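Local coordinates for protein 3-phytase (Klebsiella pneumoniae, PDB 2WNH) that probably removes phosphate from phytate (inositol hexakisphosphate) as a phytase of the histidine acid phosphatase family, at residues R94-L98 with D126-Q132; R102-Q106 with A119-A123. The protein carries 3 engineered substitutions. One frame throughout, in Å; residues are numbered along the deposited sequence.

Overall arrangement
Both contacts are built around the end of strand 91-95, in the mixed sheet of the histidine phosphatase fold. Interaction 1 joins its last residues and the turn beyond to the loop 126-132; interaction 2, nested inside the loop so closed, sets helix 99-112 against residues 119-123. Their centres are about 10 Å apart, and two probable hydrogen bonds couple them: Ala95 N to His121 O, 2.9 Å, and Pro97 O to Arg102 NE, 3.0 Å. Interaction 1 meets His290 of the His-Asp sequence, and interaction 2 nears His25 and Gly26 of the Arg-His-Gly sequence through Thr104; in this family both sequences belong to the active site. Interaction 2 also borders a second subunit.

Interaction 1: residues R94-L98 with D126-Q132; sequences RASPL and DADPLFQ
Arg94, at the end of strand 91-95 in the sheet of the histidine phosphatase fold, grips Asp128 side-on in a salt bridge. Its NE reaches Asp128 OD2 at 3.0 Å, on the syn lone pair, and its NH2 reaches Asp128 OD1 at 2.8 Å. The two planes stand 44° apart, consistent with NH2 lying 38° out of the carboxylate plane. Leu130 CD1 lies over one face of the guanidinium, 3.5 Å from Arg94 NE.

Next to this pair, the Phe131 ring packs obliquely against Ser96, and Gln132 NE2 donates to Ser96 OG over 3.1 Å. Ser96 OG also bonds His290, of the family's His-Asp sequence. Pro97 sets its CG against the backbone of Asp126 and its CD 3.4 Å from Gln132 OE1. A water donates to both Ala95 O and Asp128 OD2.

Further out, Arg94 NH1 is held by the carbonyls of Ala401 and Met402. Asp128 is positioned by its own loop: an Asx turn brings Leu130 N within 2.9 Å of Asp128 OD1, on the opposite face from the arginine nitrogen. Gln132 folds back at chi2 (72°), and its OE1 accepts from Asp128 N, 2.8 Å away, in the carbonyl plane and on a lone pair.

Interaction 2: residues R102-Q106 with A119-A123; sequences RATAQ and AIHYA. Engineered in segment 119-123: Ala123 (natural residue Val).
Ile120 packs with both of its branches on the side of helix 99-112 formed by Arg102, Ala105 and Gln106. Its CG1 sits between the backbone N and the carbonyl carbon (chi1 62°), which puts that branch toward the helix; CD1 at its end reaches among all three residues, while CG2 lies against Ala105 and the backbone N of Gln106. Ile120 CD1 lies 3.4 Å from Arg102 O, a carbonyl already engaged in the helix by Gln106 N at 3.0 Å, while Ile120 CG2 touches Ala105 CB at 3.9 Å. Gln106 crosses the isoleucine at about a right angle, its CG 4.0 Å from Ile120 CD1; its amide reaches beyond the contact, where OE1 bonds Thr50 OG1 of the second subunit.

His121 turns from the helix to strand 91-95, where its backbone is bonded and its ring stacks with that of Tyr92.

Tyr122 comes back toward the helix and presents a ring face to Arg102. Arg102 CD stands 3.4 Å from the centroid of the Tyr122 ring and only 3° off its normal, a well-centred CH-pi contact. The first torsion and the extended second one bring CD there; the bend at chi3 (-69°) then carries NE to Pro97 O. The guanidinium is left away from the centroid, with Arg102 CZ at 5.1 Å, so any cation-pi attraction is at most weak.

Ala105 and Ile120 both also touch Val93, so helix and returning segment both pack on strand 91-95, as in an alpha/beta fold with helices layered on the sheet of a histidine phosphatase.

Interaction 1: residues R94-L98 with D126-Q132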
loop_
_atom_site.group_PDB
_atom_site.type_symbol
_atom_site.label_atom_id
_atom_site.label_comp_id
_atom_site.label_asym_id
_atom_site.label_seq_id
_atom_site.Cartn_x
_atom_site.Cartn_y
_atom_site.Cartn_z
ATOM N N ARG B 94 -10.144 -14.974 23.029
ATOM C CA ARG B 94 -10.836 -14.916 24.312
ATOM C C ARG B 94 -9.961 -14.158 25.330
ATOM O O ARG B 94 -8.860 -14.589 25.662
ATOM C CB ARG B 94 -11.149 -16.340 24.802
ATOM C CG ARG B 94 -11.867 -16.348 26.161
ATOM C CD ARG B 94 -12.606 -17.650 26.385
ATOM N NE ARG B 94 -13.040 -17.806 27.779
ATOM C CZ ARG B 94 -13.838 -18.786 28.168
ATOM N NH1 ARG B 94 -14.317 -19.636 27.251
ATOM N NH2 ARG B 94 -14.166 -18.919 29.454
ATOM N N ALA B 95 -10.452 -13.000 25.755
ATOM C CA ALA B 95 -9.752 -12.128 26.694
ATOM C C ALA B 95 -10.405 -12.159 28.061
ATOM O O ALA B 95 -11.635 -12.180 28.178
ATOM C CB ALA B 95 -9.728 -10.696 26.176
ATOM N N SER B 96 -9.570 -12.096 29.100
ATOM C CA SER B 96 -10.043 -11.789 30.451
ATOM C C SER B 96 -10.866 -10.470 30.405
ATOM O O SER B 96 -10.531 -9.554 29.623
ATOM C CB SER B 96 -8.831 -11.670 31.378
ATOM O OG SER B 96 -9.202 -11.012 32.566
ATOM N N PRO B 97 -11.975 -10.378 31.188
ATOM C CA PRO B 97 -12.880 -9.235 30.996
ATOM C C PRO B 97 -12.378 -7.866 31.456
ATOM O O PRO B 97 -13.070 -6.866 31.198
ATOM C CB PRO B 97 -14.163 -9.654 31.763
ATOM C CG PRO B 97 -13.698 -10.612 32.789
ATOM C CD PRO B 97 -12.497 -11.343 32.183
ATOM N N LEU B 98 -11.201 -7.794 32.072
ATOM C CA LEU B 98 -10.642 -6.496 32.491
ATOM C C LEU B 98 -10.352 -5.661 31.238
ATOM O O LEU B 98 -10.083 -6.213 30.156
ATOM C CB LEU B 98 -9.357 -6.661 33.323
ATOM C CG LEU B 98 -9.529 -7.030 34.803
ATOM C CD1 LEU B 98 -9.873 -8.495 34.926
ATOM C CD2 LEU B 98 -8.270 -6.739 35.586
ATOM N N ASP B 126 -17.732 -10.150 35.437
ATOM C CA ASP B 126 -16.343 -9.770 35.667
ATOM C C ASP B 126 -15.470 -10.958 36.059
ATOM O O ASP B 126 -14.359 -10.776 36.550
ATOM C CB ASP B 126 -16.217 -8.628 36.684
ATOM C CG ASP B 126 -17.196 -8.750 37.826
ATOM O OD1 ASP B 126 -17.386 -9.886 38.323
ATOM O OD2 ASP B 126 -17.766 -7.699 38.222
ATOM N N ALA B 127 -15.963 -12.171 35.809
ATOM C CA ALA B 127 -15.200 -13.376 36.113
ATOM C C ALA B 127 -15.299 -14.442 35.021
ATOM O O ALA B 127 -16.394 -14.907 34.675
ATOM C CB ALA B 127 -15.626 -13.957 37.481
ATOM N N ASP B 128 -14.139 -14.837 34.500
ATOM C CA ASP B 128 -14.025 -15.872 33.486
ATOM C C ASP B 128 -13.378 -17.060 34.181
ATOM O O ASP B 128 -12.344 -16.896 34.793
ATOM C CB ASP B 128 -13.140 -15.354 32.336
ATOM C CG ASP B 128 -12.950 -16.365 31.204
ATOM O OD1 ASP B 128 -12.789 -17.583 31.457
ATOM O OD2 ASP B 128 -12.928 -15.907 30.036
ATOM N N PRO B 129 -13.988 -18.261 34.096
ATOM C CA PRO B 129 -13.467 -19.424 34.839
ATOM C C PRO B 129 -12.084 -19.946 34.399
ATOM O O PRO B 129 -11.479 -20.745 35.102
ATOM C CB PRO B 129 -14.538 -20.496 34.600
ATOM C CG PRO B 129 -15.145 -20.130 33.296
ATOM C CD PRO B 129 -15.176 -18.622 33.292
ATOM N N LEU B 130 -11.570 -19.480 33.261
ATOM C CA LEU B 130 -10.200 -19.799 32.880
ATOM C C LEU B 130 -9.186 -18.904 33.585
ATOM O O LEU B 130 -8.038 -19.293 33.747
ATOM C CB LEU B 130 -10.020 -19.593 31.379
ATOM C CG LEU B 130 -10.712 -20.565 30.425
ATOM C CD1 LEU B 130 -10.579 -20.006 29.008
ATOM C CD2 LEU B 130 -10.088 -21.975 30.541
ATOM N N PHE B 131 -9.620 -17.706 33.977
ATOM C CA PHE B 131 -8.708 -16.654 34.421
ATOM C C PHE B 131 -8.889 -16.178 35.877
ATOM O O PHE B 131 -7.923 -16.122 36.628
ATOM C CB PHE B 131 -8.796 -15.456 33.466
ATOM C CG PHE B 131 -8.633 -15.815 32.003
ATOM C CD1 PHE B 131 -7.535 -16.544 31.546
ATOM C CD2 PHE B 131 -9.579 -15.376 31.074
ATOM C CE1 PHE B 131 -7.402 -16.856 30.185
ATOM C CE2 PHE B 131 -9.431 -15.655 29.718
ATOM C CZ PHE B 131 -8.362 -16.405 29.276
ATOM N N GLN B 132 -10.121 -15.826 36.247
ATOM C CA GLN B 132 -10.463 -15.398 37.613
ATOM C C GLN B 132 -10.815 -16.644 38.414
ATOM O O GLN B 132 -11.934 -16.793 38.909
ATOM C CB GLN B 132 -11.644 -14.417 37.583
ATOM C CG GLN B 132 -11.261 -13.005 37.128
ATOM C CD GLN B 132 -10.949 -12.905 35.631
ATOM O OE1 GLN B 132 -11.702 -13.416 34.805
ATOM N NE2 GLN B 132 -9.829 -12.250 35.283
HETATM O O HOH W 1 -13.568 -13.437 29.578
#

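Interaction 2: residues R102-Q106 with A119-A123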
loop_
_atom_site.group_PDB
_atom_site.type_symbol
_atom_site.label_atom_id
_atom_site.label_comp_id
_atom_site.label_asym_id
_atom_site.label_seq_id
_atom_site.Cartn_x
_atom_site.Cartn_y
_atom_site.Cartn_z
ATOM N N ARG B 102 -8.855 -6.931 27.522
ATOM C CA ARG B 102 -9.666 -6.693 26.314
ATOM C C ARG B 102 -8.893 -5.818 25.311
ATOM O O ARG B 102 -8.821 -6.136 24.113
ATOM C CB ARG B 102 -11.020 -6.070 26.667
ATOM C CG ARG B 102 -11.949 -7.073 27.372
ATOM C CD ARG B 102 -13.310 -6.430 27.641
ATOM N NE ARG B 102 -13.262 -5.380 28.648
ATOM C CZ ARG B 102 -13.661 -4.119 28.463
ATOM N NH1 ARG B 102 -14.148 -3.722 27.289
ATOM N NH2 ARG B 102 -13.569 -3.248 29.467
ATOM N N ALA B 103 -8.289 -4.732 25.797
ATOM C CA ALA B 103 -7.639 -3.801 24.871
ATOM C C ALA B 103 -6.380 -4.452 24.265
ATOM O O ALA B 103 -6.072 -4.237 23.093
ATOM C CB ALA B 103 -7.297 -2.498 25.574
ATOM N N THR B 104 -5.673 -5.256 25.046
ATOM C CA THR B 104 -4.502 -5.983 24.545
ATOM C C THR B 104 -4.897 -6.983 23.438
ATOM O O THR B 104 -4.232 -7.084 22.376
ATOM C CB THR B 104 -3.779 -6.729 25.689
ATOM O OG1 THR B 104 -3.230 -5.758 26.590
ATOM C CG2 THR B 104 -2.664 -7.615 25.147
ATOM N N ALA B 105 -5.986 -7.703 23.679
ATOM C CA ALA B 105 -6.527 -8.622 22.672
ATOM C C ALA B 105 -6.880 -7.862 21.384
ATOM O O ALA B 105 -6.559 -8.332 20.297
ATOM C CB ALA B 105 -7.741 -9.343 23.231
ATOM N N GLN B 106 -7.564 -6.723 21.505
ATOM C CA GLN B 106 -7.821 -5.870 20.329
ATOM C C GLN B 106 -6.525 -5.473 19.610
ATOM O O GLN B 106 -6.442 -5.593 18.381
ATOM C CB GLN B 106 -8.613 -4.618 20.731
ATOM C CG GLN B 106 -10.045 -4.932 21.202
ATOM C CD GLN B 106 -10.757 -3.685 21.642
ATOM O OE1 GLN B 106 -11.965 -3.496 21.382
ATOM N NE2 GLN B 106 -10.024 -2.814 22.294
ATOM N N ALA B 119 -13.043 -8.895 15.677
ATOM C CA ALA B 119 -13.607 -8.780 17.030
ATOM C C ALA B 119 -12.959 -9.745 18.012
ATOM O O ALA B 119 -12.274 -10.716 17.627
ATOM C CB ALA B 119 -15.125 -8.981 17.006
ATOM N N ILE B 120 -13.157 -9.462 19.293
ATOM C CA ILE B 120 -12.669 -10.332 20.350
ATOM C C ILE B 120 -13.870 -10.784 21.200
ATOM O O ILE B 120 -15.002 -10.275 21.030
ATOM C CB ILE B 120 -11.581 -9.629 21.225
ATOM C CG1 ILE B 120 -12.171 -8.393 21.911
ATOM C CG2 ILE B 120 -10.364 -9.271 20.356
ATOM C CD1 ILE B 120 -11.530 -8.078 23.236
ATOM N N HIS B 121 -13.644 -11.746 22.090
ATOM C CA HIS B 121 -14.723 -12.258 22.953
ATOM C C HIS B 121 -14.286 -12.233 24.417
ATOM O O HIS B 121 -13.104 -12.408 24.722
ATOM C CB HIS B 121 -15.118 -13.680 22.545
ATOM C CG HIS B 121 -15.321 -13.837 21.069
ATOM N ND1 HIS B 121 -16.541 -13.644 20.457
ATOM C CD2 HIS B 121 -14.439 -14.110 20.077
ATOM C CE1 HIS B 121 -16.409 -13.819 19.152
ATOM N NE2 HIS B 121 -15.149 -14.118 18.899
ATOM N N TYR B 122 -15.233 -11.964 25.310
ATOM C CA TYR B 122 -14.933 -11.955 26.742
ATOM C C TYR B 122 -16.236 -12.208 27.492
ATOM O O TYR B 122 -17.329 -11.953 26.965
ATOM C CB TYR B 122 -14.307 -10.626 27.169
ATOM C CG TYR B 122 -15.094 -9.411 26.754
ATOM C CD1 TYR B 122 -14.893 -8.830 25.500
ATOM C CD2 TYR B 122 -16.039 -8.836 27.614
ATOM C CE1 TYR B 122 -15.609 -7.720 25.102
ATOM C CE2 TYR B 122 -16.771 -7.711 27.214
ATOM C CZ TYR B 122 -16.542 -7.166 25.960
ATOM O OH TYR B 122 -17.237 -6.060 25.540
ATOM N N ALA B 123 -16.108 -12.688 28.725
ATOM C CA ALA B 123 -17.287 -13.041 29.520
ATOM C C ALA B 123 -18.110 -11.805 29.874
ATOM O O ALA B 123 -17.554 -10.739 30.109
ATOM C CB ALA B 123 -16.862 -13.788 30.777
#